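Local coordinates for protein synaptotagmin-1 (Arabidopsis thaliana, PDB 7ATP) that helps maintain plasma membrane integrity during freezing and osmotic stress, here seen as its calcium-bound first C2 domain, at residues H11-R16 / E133-Y138; G27-F32 / K52-E57; F32-L37 / S77-E82; K45-K50 / W58-K63. All blocks are in the same frame, centred on the assembly; numbering follows the deposited sequence.

Followed from the N terminus, the chain enters the C2 sandwich on strand 8-18, and contact 1 (11-16 with 133-138) closes the longest loop, holding the other three contacts inside it. Contact 2 (27-32 with 52-57) joins two calcium-end loops and crosses contact 3 (32-37 with 77-82) along the chain; the two share Phe-32 and one calcium ion. Contact 2 also crosses contact 4 (45-50 with 58-63), which is nested within contact 3. Contacts 1 and 3 are pairings inside the two separate sheets, whereas contact 4 bridges the sheets at one edge. Side chains of Val-14 and Val-33 pack together where contacts 1 and 3 meet between the sheets.

Contact 1 of 4, residues H11-R16 / E133-Y138; sequences HVKVVR and EVELLY
A classic beta bulge, with Val-15 and Arg-16 both set against Glu-133, interrupts an otherwise regular antiparallel pairing of strands 8-18 and 131-140 in the C2 domain. Before the bulge, His-11 with Leu-137 and Lys-13 with Glu-135 are hydrogen-bonded pairs; Lys-13 N to Glu-135 O, at 2.8 Å and 172°, is almost straight. At the bulge Val-15 N gives its hydrogen to Glu-133 O (3.0 Å), while Glu-133 N turns to Arg-16 O (2.9 Å), so one residue answers two.

The same place carries a salt bridge. Arg-16 NE reaches Glu-133 OE1 at 2.7 Å from above the carboxylate, and the guanidinium and carboxylate planes stand 86° apart; the pair is therefore gripped by one nitrogen rather than by a flat two-pronged match. With CG of Arg-16 lodged between the backbone N and the carbonyl carbon (chi1 84°), the chain runs alongside Glu-133, and Val-15 CG1 lies over one guanidinium face, toward its rim. Lys-13 and Glu-135 also lie side by side, but form only a long salt bridge, Lys-13 NZ to Glu-135 OE1 3.8 Å.

Val-12, Val-14, Val-134 and Leu-136 point to the other face, where Val-12 CG1 meets Leu-136 CD1 at 4.2 Å. That face packs on Phe-76 of strand 73-80 in the opposing sheet. Arg-16 has a second salt-bridge partner, Glu-57, reached through NH2, and strands 57-66 and 106-111 flank the pair.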
loop_
_atom_site.group_PDB
_atom_site.type_symbol
_atom_site.label_atom_id
_atom_site.label_comp_id
_atom_site.label_asym_id
_atom_site.label_seq_id
_atom_site.Cartn_x
_atom_site.Cartn_y
_atom_site.Cartn_z
ATOM N N HIS A 11 0.648 11.820 3.661
ATOM C CA HIS A 11 -0.361 11.086 4.404
ATOM C C HIS A 11 -0.958 10.053 3.463
ATOM O O HIS A 11 -1.540 10.407 2.435
ATOM C CB HIS A 11 -1.408 12.041 4.968
ATOM C CG HIS A 11 -0.888 12.908 6.076
ATOM N ND1 HIS A 11 -0.053 13.985 5.856
ATOM C CD2 HIS A 11 -1.078 12.851 7.415
ATOM C CE1 HIS A 11 0.245 14.555 7.011
ATOM N NE2 HIS A 11 -0.358 13.881 7.974
ATOM N N VAL A 12 -0.785 8.774 3.800
ATOM C CA VAL A 12 -1.236 7.666 2.970
ATOM C C VAL A 12 -2.422 7.026 3.656
ATOM O O VAL A 12 -2.325 6.620 4.815
ATOM C CB VAL A 12 -0.120 6.630 2.755
ATOM C CG1 VAL A 12 -0.503 5.681 1.638
ATOM C CG2 VAL A 12 1.172 7.305 2.437
ATOM N N LYS A 13 -3.542 6.951 2.953
ATOM C CA LYS A 13 -4.693 6.193 3.397
ATOM C C LYS A 13 -4.807 4.967 2.502
ATOM O O LYS A 13 -4.911 5.101 1.276
ATOM C CB LYS A 13 -5.976 7.017 3.357
ATOM C CG LYS A 13 -7.191 6.232 3.828
ATOM C CD LYS A 13 -8.498 7.024 3.698
ATOM C CE LYS A 13 -8.631 8.091 4.774
ATOM N NZ LYS A 13 -9.600 9.192 4.409
ATOM N N VAL A 14 -4.728 3.779 3.103
ATOM C CA VAL A 14 -5.011 2.548 2.383
ATOM C C VAL A 14 -6.511 2.346 2.489
ATOM O O VAL A 14 -7.038 2.130 3.580
ATOM C CB VAL A 14 -4.232 1.358 2.964
ATOM C CG1 VAL A 14 -4.722 0.085 2.373
ATOM C CG2 VAL A 14 -2.748 1.515 2.674
ATOM N N VAL A 15 -7.205 2.436 1.362
ATOM C CA VAL A 15 -8.657 2.463 1.379
ATOM C C VAL A 15 -9.189 1.049 1.406
ATOM O O VAL A 15 -9.732 0.591 2.419
ATOM C CB VAL A 15 -9.225 3.211 0.164
ATOM C CG1 VAL A 15 -10.744 3.121 0.172
ATOM C CG2 VAL A 15 -8.779 4.635 0.187
ATOM N N ARG A 16 -9.050 0.356 0.284
ATOM C CA ARG A 16 -9.549 -0.999 0.168
ATOM C C ARG A 16 -8.748 -1.716 -0.899
ATOM O O ARG A 16 -7.955 -1.118 -1.624
ATOM C CB ARG A 16 -11.028 -1.033 -0.195
ATOM C CG ARG A 16 -11.282 -0.916 -1.695
ATOM C CD ARG A 16 -12.764 -0.676 -2.017
ATOM N NE ARG A 16 -13.100 0.747 -2.075
ATOM C CZ ARG A 16 -13.749 1.409 -1.118
ATOM N NH1 ARG A 16 -14.008 2.709 -1.254
ATOM N NH2 ARG A 16 -14.140 0.771 -0.024
ATOM N N GLU A 133 -6.865 0.510 -3.810
ATOM C CA GLU A 133 -7.181 1.935 -3.820
ATOM C C GLU A 133 -6.466 2.619 -2.665
ATOM O O GLU A 133 -6.565 2.176 -1.520
ATOM C CB GLU A 133 -8.686 2.166 -3.691
ATOM C CG GLU A 133 -9.539 1.545 -4.801
ATOM C CD GLU A 133 -11.050 1.690 -4.554
ATOM O OE1 GLU A 133 -11.444 2.348 -3.558
ATOM O OE2 GLU A 133 -11.845 1.140 -5.357
ATOM N N VAL A 134 -5.743 3.688 -2.960
ATOM C CA VAL A 134 -5.071 4.457 -1.925
ATOM C C VAL A 134 -5.386 5.928 -2.143
ATOM O O VAL A 134 -5.786 6.337 -3.231
ATOM C CB VAL A 134 -3.553 4.219 -1.931
ATOM C CG1 VAL A 134 -3.236 2.794 -1.510
ATOM C CG2 VAL A 134 -3.014 4.454 -3.310
ATOM N N GLU A 135 -5.230 6.718 -1.081
ATOM C CA GLU A 135 -5.297 8.176 -1.131
ATOM C C GLU A 135 -4.013 8.743 -0.559
ATOM O O GLU A 135 -3.468 8.214 0.417
ATOM C CB GLU A 135 -6.462 8.766 -0.326
ATOM C CG GLU A 135 -7.831 8.660 -0.962
ATOM C CD GLU A 135 -8.944 9.037 0.007
ATOM O OE1 GLU A 135 -8.752 9.997 0.793
ATOM O OE2 GLU A 135 -10.001 8.363 -0.007
ATOM N N LEU A 136 -3.541 9.820 -1.166
ATOM C CA LEU A 136 -2.351 10.510 -0.717
ATOM C C LEU A 136 -2.657 11.980 -0.490
ATOM O O LEU A 136 -3.437 12.587 -1.225
ATOM C CB LEU A 136 -1.235 10.391 -1.733
ATOM C CG LEU A 136 -0.352 9.171 -1.561
ATOM C CD1 LEU A 136 -1.107 7.897 -1.841
ATOM C CD2 LEU A 136 0.789 9.316 -2.518
ATOM N N LEU A 137 -2.022 12.544 0.534
ATOM C CA LEU A 137 -2.115 13.973 0.810
ATOM C C LEU A 137 -0.733 14.421 1.261
ATOM O O LEU A 137 -0.232 13.952 2.289
ATOM C CB LEU A 137 -3.175 14.258 1.868
ATOM C CG LEU A 137 -3.630 15.686 2.129
ATOM C CD1 LEU A 137 -5.120 15.696 2.455
ATOM C CD2 LEU A 137 -2.826 16.259 3.277
ATOM N N TYR A 138 -0.107 15.284 0.470
ATOM C CA TYR A 138 1.225 15.794 0.756
ATOM C C TYR A 138 1.123 17.138 1.451
ATOM O O TYR A 138 0.315 17.985 1.070
ATOM C CB TYR A 138 2.055 15.955 -0.514
ATOM C CG TYR A 138 3.456 16.433 -0.229
ATOM C CD1 TYR A 138 4.190 15.885 0.810
ATOM C CD2 TYR A 138 4.048 17.426 -0.999
ATOM C CE1 TYR A 138 5.469 16.304 1.086
ATOM C CE2 TYR A 138 5.336 17.858 -0.732
ATOM C CZ TYR A 138 6.044 17.291 0.315
ATOM O OH TYR A 138 7.329 17.707 0.599
#

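Contact 2 of 4, residues G27-F32 / K52-E57; sequences GGADPF and KNLNPE. With CA (calcium ion), chain B.
Asn-53 N and Lys-52 N give the two hydrogen bonds of this contact. Asn-53 N donates to Ala-29 O at 3.0 Å, and Lys-52 N donates to Asp-30 OD1 at 2.9 Å on the anti side of the carboxylate. The metal takes the other oxygen: Asp-30 OD2 binds a calcium ion at 2.4 Å, and a water is another ligand of the same ion. One carboxylate is thus divided between metal and backbone, and the calcium and the Lys-52 amide, a second-shell group, together fix its rotation.

Apolar contacts fill in alongside. Pro-31 CG meets Pro-56 CG at 3.5 Å, the rings crossing obliquely, and Leu-54 CD2 touches Ala-29 CB at 3.9 Å. Within segment 52-57, Asn-53 OD1 accepts from Asn-55 N in an Asx turn.

Asp-24, Asp-80, Glu-82 and the carbonyl of Trp-81 supply further ligands of this calcium. The contact lies at the loop end of the sandwich, where strand 31-37 begins and the chain leads into strand 57-66.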
loop_
_atom_site.group_PDB
_atom_site.type_symbol
_atom_site.label_atom_id
_atom_site.label_comp_id
_atom_site.label_asym_id
_atom_site.label_seq_id
_atom_site.Cartn_x
_atom_site.Cartn_y
_atom_site.Cartn_z
ATOM N N GLY A 27 -11.754 -19.662 2.729
ATOM C CA GLY A 27 -11.864 -18.325 3.268
ATOM C C GLY A 27 -11.346 -17.240 2.353
ATOM O O GLY A 27 -11.530 -16.055 2.663
ATOM N N GLY A 28 -10.705 -17.605 1.246
ATOM C CA GLY A 28 -10.205 -16.647 0.286
ATOM C C GLY A 28 -8.739 -16.343 0.487
ATOM O O GLY A 28 -7.873 -16.889 -0.208
ATOM N N ALA A 29 -8.471 -15.462 1.446
ATOM C CA ALA A 29 -7.144 -14.978 1.795
ATOM C C ALA A 29 -7.309 -14.126 3.044
ATOM O O ALA A 29 -8.422 -13.777 3.438
ATOM C CB ALA A 29 -6.500 -14.173 0.655
ATOM N N ASP A 30 -6.191 -13.780 3.659
ATOM C CA ASP A 30 -6.175 -12.913 4.834
ATOM C C ASP A 30 -5.275 -11.738 4.506
ATOM O O ASP A 30 -4.133 -11.670 4.970
ATOM C CB ASP A 30 -5.689 -13.695 6.052
ATOM C CG ASP A 30 -6.357 -15.072 6.163
ATOM O OD1 ASP A 30 -7.579 -15.119 6.407
ATOM O OD2 ASP A 30 -5.692 -16.130 5.985
ATOM N N PRO A 31 -5.747 -10.807 3.668
ATOM C CA PRO A 31 -4.851 -9.779 3.141
ATOM C C PRO A 31 -4.464 -8.781 4.204
ATOM O O PRO A 31 -5.226 -8.485 5.121
ATOM C CB PRO A 31 -5.673 -9.117 2.032
ATOM C CG PRO A 31 -7.064 -9.402 2.379
ATOM C CD PRO A 31 -7.045 -10.775 2.990
ATOM N N PHE A 32 -3.235 -8.287 4.085
ATOM C CA PHE A 32 -2.828 -7.036 4.698
ATOM C C PHE A 32 -1.860 -6.390 3.730
ATOM O O PHE A 32 -1.403 -7.024 2.778
ATOM C CB PHE A 32 -2.203 -7.223 6.081
ATOM C CG PHE A 32 -0.904 -8.008 6.066
ATOM C CD1 PHE A 32 -0.914 -9.396 5.993
ATOM C CD2 PHE A 32 0.309 -7.358 6.174
ATOM C CE1 PHE A 32 0.271 -10.116 6.008
ATOM C CE2 PHE A 32 1.503 -8.070 6.181
ATOM C CZ PHE A 32 1.483 -9.454 6.088
ATOM N N LYS A 52 -10.069 -13.786 5.990
ATOM C CA LYS A 52 -11.120 -14.406 5.198
ATOM C C LYS A 52 -11.893 -13.361 4.399
ATOM O O LYS A 52 -13.124 -13.287 4.425
ATOM C CB LYS A 52 -12.029 -15.244 6.103
ATOM C CG LYS A 52 -11.236 -16.407 6.774
ATOM C CD LYS A 52 -12.089 -17.252 7.720
ATOM C CE LYS A 52 -11.216 -18.242 8.501
ATOM N NZ LYS A 52 -10.297 -18.947 7.574
ATOM N N ASN A 53 -11.154 -12.560 3.641
ATOM C CA ASN A 53 -11.780 -11.442 2.957
ATOM C C ASN A 53 -11.056 -11.167 1.655
ATOM O O ASN A 53 -9.875 -10.820 1.680
ATOM C CB ASN A 53 -11.755 -10.220 3.851
ATOM C CG ASN A 53 -12.702 -9.174 3.397
ATOM O OD1 ASN A 53 -12.939 -9.013 2.203
ATOM N ND2 ASN A 53 -13.254 -8.439 4.345
ATOM N N LEU A 54 -11.762 -11.277 0.530
ATOM C CA LEU A 54 -11.158 -10.958 -0.759
ATOM C C LEU A 54 -11.474 -9.542 -1.231
ATOM O O LEU A 54 -10.967 -9.112 -2.272
ATOM C CB LEU A 54 -11.601 -11.964 -1.817
ATOM C CG LEU A 54 -10.951 -13.345 -1.766
ATOM C CD1 LEU A 54 -11.363 -14.091 -3.001
ATOM C CD2 LEU A 54 -9.444 -13.262 -1.693
ATOM N N ASN A 55 -12.289 -8.807 -0.496
ATOM C CA ASN A 55 -12.518 -7.394 -0.769
ATOM C C ASN A 55 -12.370 -6.613 0.530
ATOM O O ASN A 55 -13.348 -6.130 1.081
ATOM C CB ASN A 55 -13.904 -7.199 -1.370
ATOM C CG ASN A 55 -14.114 -8.050 -2.602
ATOM O OD1 ASN A 55 -13.708 -7.675 -3.705
ATOM N ND2 ASN A 55 -14.727 -9.212 -2.421
ATOM N N PRO A 56 -11.154 -6.528 1.068
ATOM C CA PRO A 56 -11.004 -5.898 2.388
ATOM C C PRO A 56 -11.075 -4.397 2.295
ATOM O O PRO A 56 -10.608 -3.785 1.335
ATOM C CB PRO A 56 -9.611 -6.334 2.834
ATOM C CG PRO A 56 -8.867 -6.520 1.538
ATOM C CD PRO A 56 -9.873 -7.005 0.532
ATOM N N GLU A 57 -11.601 -3.801 3.349
ATOM C CA GLU A 57 -11.637 -2.361 3.488
ATOM C C GLU A 57 -10.907 -2.014 4.768
ATOM O O GLU A 57 -11.303 -2.458 5.846
ATOM C CB GLU A 57 -13.079 -1.854 3.520
ATOM C CG GLU A 57 -13.774 -1.997 2.174
ATOM C CD GLU A 57 -15.145 -1.348 2.149
ATOM O OE1 GLU A 57 -16.162 -2.053 2.377
ATOM O OE2 GLU A 57 -15.198 -0.123 1.913
HETATM CA CA CA B . -4.075 -17.122 4.515
HETATM O O HOH W 1 -4.421 -18.705 6.085
#

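Contact 3 of 4, residues F32-L37 / S77-E82. With CA (calcium ion), chain B; CA (calcium ion), chain C.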
loop_
_atom_site.group_PDB
_atom_site.type_symbol
_atom_site.label_atom_id
_atom_site.label_comp_id
_atom_site.label_asym_id
_atom_site.label_seq_id
_atom_site.Cartn_x
_atom_site.Cartn_y
_atom_site.Cartn_z
ATOM N N PHE A 32 -3.235 -8.287 4.085
ATOM C CA PHE A 32 -2.828 -7.036 4.698
ATOM C C PHE A 32 -1.860 -6.390 3.730
ATOM O O PHE A 32 -1.403 -7.024 2.778
ATOM C CB PHE A 32 -2.203 -7.223 6.081
ATOM C CG PHE A 32 -0.904 -8.008 6.066
ATOM C CD1 PHE A 32 -0.914 -9.396 5.993
ATOM C CD2 PHE A 32 0.309 -7.358 6.174
ATOM C CE1 PHE A 32 0.271 -10.116 6.008
ATOM C CE2 PHE A 32 1.503 -8.070 6.181
ATOM C CZ PHE A 32 1.483 -9.454 6.088
ATOM N N VAL A 33 -1.569 -5.116 3.947
ATOM C CA VAL A 33 -0.758 -4.348 3.010
ATOM C C VAL A 33 0.486 -3.837 3.715
ATOM O O VAL A 33 0.403 -3.309 4.831
ATOM C CB VAL A 33 -1.546 -3.165 2.420
ATOM C CG1 VAL A 33 -0.731 -2.519 1.343
ATOM C CG2 VAL A 33 -2.858 -3.637 1.880
ATOM N N LYS A 34 1.632 -3.954 3.049
ATOM C CA LYS A 34 2.873 -3.372 3.535
ATOM C C LYS A 34 3.182 -2.141 2.709
ATOM O O LYS A 34 3.181 -2.201 1.476
ATOM C CB LYS A 34 4.038 -4.354 3.439
ATOM C CG LYS A 34 5.270 -3.926 4.208
ATOM C CD LYS A 34 6.318 -5.064 4.275
ATOM C CE LYS A 34 7.328 -4.984 3.116
ATOM N NZ LYS A 34 8.738 -4.833 3.606
ATOM N N ILE A 35 3.494 -1.043 3.379
ATOM C CA ILE A 35 3.787 0.206 2.694
ATOM C C ILE A 35 5.195 0.627 3.062
ATOM O O ILE A 35 5.492 0.842 4.240
ATOM C CB ILE A 35 2.794 1.319 3.050
ATOM C CG1 ILE A 35 1.353 0.853 2.880
ATOM C CG2 ILE A 35 3.035 2.514 2.169
ATOM C CD1 ILE A 35 0.744 0.346 4.155
ATOM N N LYS A 36 6.042 0.781 2.053
ATOM C CA LYS A 36 7.414 1.220 2.235
ATOM C C LYS A 36 7.688 2.422 1.341
ATOM O O LYS A 36 7.301 2.436 0.167
ATOM C CB LYS A 36 8.378 0.084 1.914
ATOM C CG LYS A 36 9.763 0.199 2.530
ATOM C CD LYS A 36 10.668 -0.929 2.018
ATOM C CE LYS A 36 10.001 -2.304 2.175
ATOM N NZ LYS A 36 10.766 -3.440 1.563
ATOM N N LEU A 37 8.348 3.432 1.897
ATOM C CA LEU A 37 8.785 4.582 1.114
ATOM C C LEU A 37 10.211 4.353 0.628
ATOM O O LEU A 37 11.089 4.017 1.427
ATOM C CB LEU A 37 8.710 5.862 1.940
ATOM C CG LEU A 37 9.180 7.126 1.220
ATOM C CD1 LEU A 37 8.434 7.283 -0.094
ATOM C CD2 LEU A 37 9.003 8.354 2.109
ATOM N N SER A 77 2.755 -3.487 -0.957
ATOM C CA SER A 77 2.820 -4.936 -1.142
ATOM C C SER A 77 1.649 -5.578 -0.419
ATOM O O SER A 77 1.455 -5.337 0.778
ATOM C CB SER A 77 4.131 -5.506 -0.604
ATOM O OG SER A 77 5.212 -4.689 -0.992
ATOM N N VAL A 78 0.871 -6.384 -1.132
ATOM C CA VAL A 78 -0.282 -7.055 -0.550
ATOM C C VAL A 78 0.093 -8.494 -0.249
ATOM O O VAL A 78 0.482 -9.238 -1.158
ATOM C CB VAL A 78 -1.497 -7.010 -1.476
ATOM C CG1 VAL A 78 -2.663 -7.694 -0.794
ATOM C CG2 VAL A 78 -1.822 -5.603 -1.807
ATOM N N TYR A 79 -0.058 -8.891 1.015
ATOM C CA TYR A 79 0.287 -10.224 1.474
ATOM C C TYR A 79 -0.923 -10.904 2.090
ATOM O O TYR A 79 -1.832 -10.253 2.628
ATOM C CB TYR A 79 1.406 -10.184 2.511
ATOM C CG TYR A 79 2.758 -9.752 2.000
ATOM C CD1 TYR A 79 3.637 -10.666 1.440
ATOM C CD2 TYR A 79 3.184 -8.436 2.136
ATOM C CE1 TYR A 79 4.900 -10.276 0.995
ATOM C CE2 TYR A 79 4.436 -8.037 1.704
ATOM C CZ TYR A 79 5.293 -8.957 1.130
ATOM O OH TYR A 79 6.541 -8.544 0.698
ATOM N N ASP A 80 -0.911 -12.225 2.019
ATOM C CA ASP A 80 -1.902 -13.078 2.662
ATOM C C ASP A 80 -1.286 -13.700 3.914
ATOM O O ASP A 80 -0.407 -14.564 3.828
ATOM C CB ASP A 80 -2.390 -14.130 1.684
ATOM C CG ASP A 80 -3.053 -15.311 2.374
ATOM O OD1 ASP A 80 -3.828 -15.114 3.330
ATOM O OD2 ASP A 80 -2.817 -16.437 1.920
ATOM N N TRP A 81 -1.750 -13.260 5.077
ATOM C CA TRP A 81 -1.222 -13.766 6.332
ATOM C C TRP A 81 -1.469 -15.267 6.419
ATOM O O TRP A 81 -2.518 -15.757 6.006
ATOM C CB TRP A 81 -1.891 -13.031 7.492
ATOM C CG TRP A 81 -1.667 -13.567 8.906
ATOM C CD1 TRP A 81 -0.720 -13.156 9.802
ATOM C CD2 TRP A 81 -2.485 -14.516 9.599
ATOM N NE1 TRP A 81 -0.897 -13.809 11.005
ATOM C CE2 TRP A 81 -1.974 -14.645 10.902
ATOM C CE3 TRP A 81 -3.615 -15.239 9.256
ATOM C CZ2 TRP A 81 -2.524 -15.522 11.844
ATOM C CZ3 TRP A 81 -4.180 -16.094 10.208
ATOM C CH2 TRP A 81 -3.625 -16.228 11.477
ATOM N N GLU A 82 -0.494 -16.002 6.926
ATOM C CA GLU A 82 -0.649 -17.438 7.083
ATOM C C GLU A 82 -0.643 -17.809 8.551
ATOM O O GLU A 82 0.043 -17.182 9.371
ATOM C CB GLU A 82 0.441 -18.212 6.347
ATOM C CG GLU A 82 0.510 -17.888 4.856
ATOM C CD GLU A 82 -0.735 -18.333 4.097
ATOM O OE1 GLU A 82 -0.595 -19.141 3.146
ATOM O OE2 GLU A 82 -1.852 -17.892 4.457
HETATM CA CA CA B . -4.075 -17.122 4.515
HETATM CA CA CA C . -2.454 -18.875 1.905
HETATM O O HOH W 1 -4.421 -18.705 6.085
HETATM O O HOH W 2 -2.526 -21.219 2.238
#
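The ring of Phe-32 takes Tyr-79 CB over one face, a CH-pi contact 4.0 Å from its centroid, and has Trp-81 N at its edge. With CG between the backbone N and the carbonyl carbon (chi1 64°), the ring swings across toward Tyr-79 and Trp-81; Trp-81 CB lies 3.9 Å from Phe-32 CE1. The Tyr-79 ring is turned 26° from that of Phe-32 but slid aside, so the two barely overlap; Lys-34 CB comes to the Tyr-79 edge.

Beneath the rings, Phe-32 with Tyr-79 and Lys-34 with Ser-77 are antiparallel hydrogen-bonded pairs. Beyond this pairing, segment 77-82 becomes a calcium loop. Asp-80 divides its carboxylate, OD1 binding one calcium at 2.3 Å and OD2 the other at 2.5 Å. Glu-82 OE2 bridges the two ions, OE1 binds the second as well, and Trp-81 O binds the first at 2.5 Å. Asp-24 and Glu-88 bring in further calcium ligands.

Val-33 and Val-78 point to the opposite face, where Val-33 touches Trp-58 of the other sheet; strands 45-46 and 88-96 flank the pair.

Contact 4 of 4, residues K45-K50 / W58-K63; sequences KKTTVK and WNEEFK
Thr-47 stands at about a right angle to Trp-58, its CB over the face of the five-membered ring at 3.9 Å from the centroid, in a CH-pi contact. On the other side of the indole plane Lys-50 slides past in the reverse direction, with CG 3.2 Å from Trp-58 NE1. That NE1 donates to Thr-48 O (2.8 Å, 137°) from above the carbonyl plane, while Thr-47 OG1 donates to the same oxygen from the opposite face of that plane.

Glu-60, its chain extended beyond CG, grips Thr-48 with both oxygens: OE1 accepts from Thr-48 N at 2.8 Å and OE2 from Thr-48 OG1 at 2.7 Å, each on its syn side. The two bonds hold the carboxylate's rotation.

Farther along, Lys-45 runs past Phe-62 in the reverse direction, CG to CD1 3.4 Å, and bends at chi2 and chi4 to place NZ 2.9 Å from Lys-63 O.

Thr-47 OG1 is also hydrogen-bonded to Val-33 N. The contact thus spans the sandwich edge, joining edge strand 45-46 and the chain after it, beside strand 31-37, to edge strand 57-66 of the other sheet.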
loop_
_atom_site.group_PDB
_atom_site.type_symbol
_atom_site.label_atom_id
_atom_site.label_comp_id
_atom_site.label_asym_id
_atom_site.label_seq_id
_atom_site.Cartn_x
_atom_site.Cartn_y
_atom_site.Cartn_z
ATOM N N LYS A 45 5.343 0.002 6.976
ATOM C CA LYS A 45 4.066 -0.017 7.666
ATOM C C LYS A 45 3.216 -1.177 7.159
ATOM O O LYS A 45 3.362 -1.627 6.022
ATOM C CB LYS A 45 3.333 1.309 7.492
ATOM C CG LYS A 45 3.706 2.381 8.548
ATOM C CD LYS A 45 4.901 3.226 8.151
ATOM C CE LYS A 45 5.180 4.336 9.187
ATOM N NZ LYS A 45 4.071 5.342 9.373
ATOM N N LYS A 46 2.346 -1.673 8.029
ATOM C CA LYS A 46 1.439 -2.756 7.696
ATOM C C LYS A 46 0.045 -2.427 8.206
ATOM O O LYS A 46 -0.125 -1.959 9.334
ATOM C CB LYS A 46 1.887 -4.110 8.307
ATOM C CG LYS A 46 3.264 -4.618 7.841
ATOM C CD LYS A 46 3.745 -5.734 8.782
ATOM C CE LYS A 46 5.151 -6.261 8.450
ATOM N NZ LYS A 46 5.286 -7.698 8.909
ATOM N N THR A 47 -0.952 -2.685 7.375
ATOM C CA THR A 47 -2.308 -2.533 7.838
ATOM C C THR A 47 -2.705 -3.729 8.679
ATOM O O THR A 47 -2.001 -4.752 8.753
ATOM C CB THR A 47 -3.262 -2.482 6.677
ATOM O OG1 THR A 47 -3.176 -3.744 6.001
ATOM C CG2 THR A 47 -2.870 -1.372 5.721
ATOM N N THR A 48 -3.871 -3.597 9.285
ATOM C CA THR A 48 -4.517 -4.740 9.905
ATOM C C THR A 48 -4.706 -5.870 8.895
ATOM O O THR A 48 -4.701 -5.651 7.680
ATOM C CB THR A 48 -5.830 -4.288 10.480
ATOM O OG1 THR A 48 -5.574 -3.151 11.286
ATOM C CG2 THR A 48 -6.408 -5.343 11.346
ATOM N N VAL A 49 -4.794 -7.101 9.411
ATOM C CA VAL A 49 -5.139 -8.266 8.600
ATOM C C VAL A 49 -6.644 -8.369 8.512
ATOM O O VAL A 49 -7.340 -8.276 9.526
ATOM C CB VAL A 49 -4.574 -9.560 9.219
ATOM C CG1 VAL A 49 -5.069 -10.773 8.392
ATOM C CG2 VAL A 49 -3.107 -9.521 9.247
ATOM N N LYS A 50 -7.157 -8.582 7.326
ATOM C CA LYS A 50 -8.591 -8.717 7.164
ATOM C C LYS A 50 -8.863 -10.184 6.855
ATOM O O LYS A 50 -8.894 -10.599 5.693
ATOM C CB LYS A 50 -9.077 -7.780 6.086
ATOM C CG LYS A 50 -8.862 -6.302 6.445
ATOM C CD LYS A 50 -9.885 -5.832 7.454
ATOM C CE LYS A 50 -9.792 -4.267 7.721
ATOM N NZ LYS A 50 -10.709 -3.898 8.791
ATOM N N TRP A 58 -9.863 -1.207 4.651
ATOM C CA TRP A 58 -9.131 -0.773 5.821
ATOM C C TRP A 58 -9.422 0.664 6.188
ATOM O O TRP A 58 -9.701 0.958 7.347
ATOM C CB TRP A 58 -7.626 -0.917 5.599
ATOM C CG TRP A 58 -7.168 -2.285 5.459
ATOM C CD1 TRP A 58 -6.872 -3.160 6.471
ATOM C CD2 TRP A 58 -6.882 -2.967 4.240
ATOM N NE1 TRP A 58 -6.438 -4.331 5.941
ATOM C CE2 TRP A 58 -6.432 -4.246 4.578
ATOM C CE3 TRP A 58 -6.970 -2.619 2.899
ATOM C CZ2 TRP A 58 -6.090 -5.188 3.635
ATOM C CZ3 TRP A 58 -6.612 -3.548 1.951
ATOM C CH2 TRP A 58 -6.183 -4.820 2.322
ATOM N N ASN A 59 -9.329 1.577 5.228
ATOM C CA ASN A 59 -9.365 2.992 5.539
ATOM C C ASN A 59 -8.340 3.329 6.613
ATOM O O ASN A 59 -8.624 4.035 7.585
ATOM C CB ASN A 59 -10.769 3.407 5.960
ATOM C CG ASN A 59 -11.707 3.473 4.777
ATOM O OD1 ASN A 59 -11.312 3.903 3.676
ATOM N ND2 ASN A 59 -12.939 3.030 4.973
ATOM N N GLU A 60 -7.136 2.800 6.443
ATOM C CA GLU A 60 -6.099 2.967 7.440
ATOM C C GLU A 60 -5.101 3.996 6.955
ATOM O O GLU A 60 -4.717 4.002 5.786
ATOM C CB GLU A 60 -5.423 1.624 7.777
ATOM C CG GLU A 60 -6.401 0.734 8.559
ATOM C CD GLU A 60 -5.856 -0.622 9.047
ATOM O OE1 GLU A 60 -4.637 -0.873 9.045
ATOM O OE2 GLU A 60 -6.698 -1.423 9.491
ATOM N N GLU A 61 -4.715 4.892 7.853
ATOM C CA GLU A 61 -3.897 6.043 7.497
ATOM C C GLU A 61 -2.504 5.902 8.085
ATOM O O GLU A 61 -2.355 5.587 9.268
ATOM C CB GLU A 61 -4.528 7.344 8.000
ATOM C CG GLU A 61 -6.025 7.406 7.819
ATOM C CD GLU A 61 -6.566 8.797 8.090
ATOM O OE1 GLU A 61 -7.100 9.020 9.198
ATOM O OE2 GLU A 61 -6.428 9.671 7.203
ATOM N N PHE A 62 -1.497 6.156 7.267
ATOM C CA PHE A 62 -0.115 6.171 7.707
ATOM C C PHE A 62 0.509 7.473 7.227
ATOM O O PHE A 62 -0.040 8.146 6.357
ATOM C CB PHE A 62 0.641 4.959 7.168
ATOM C CG PHE A 62 -0.044 3.664 7.479
ATOM C CD1 PHE A 62 0.313 2.931 8.595
ATOM C CD2 PHE A 62 -1.098 3.221 6.697
ATOM C CE1 PHE A 62 -0.353 1.728 8.921
ATOM C CE2 PHE A 62 -1.768 2.042 7.000
ATOM C CZ PHE A 62 -1.394 1.281 8.120
ATOM N N LYS A 63 1.650 7.829 7.809
ATOM C CA LYS A 63 2.374 9.023 7.415
ATOM C C LYS A 63 3.853 8.703 7.311
ATOM O O LYS A 63 4.382 7.883 8.067
ATOM C CB LYS A 63 2.154 10.191 8.403
ATOM C CG LYS A 63 2.973 10.100 9.679
ATOM C CD LYS A 63 2.840 11.360 10.500
ATOM C CE LYS A 63 1.383 11.727 10.660
ATOM N NZ LYS A 63 1.003 11.823 12.091
#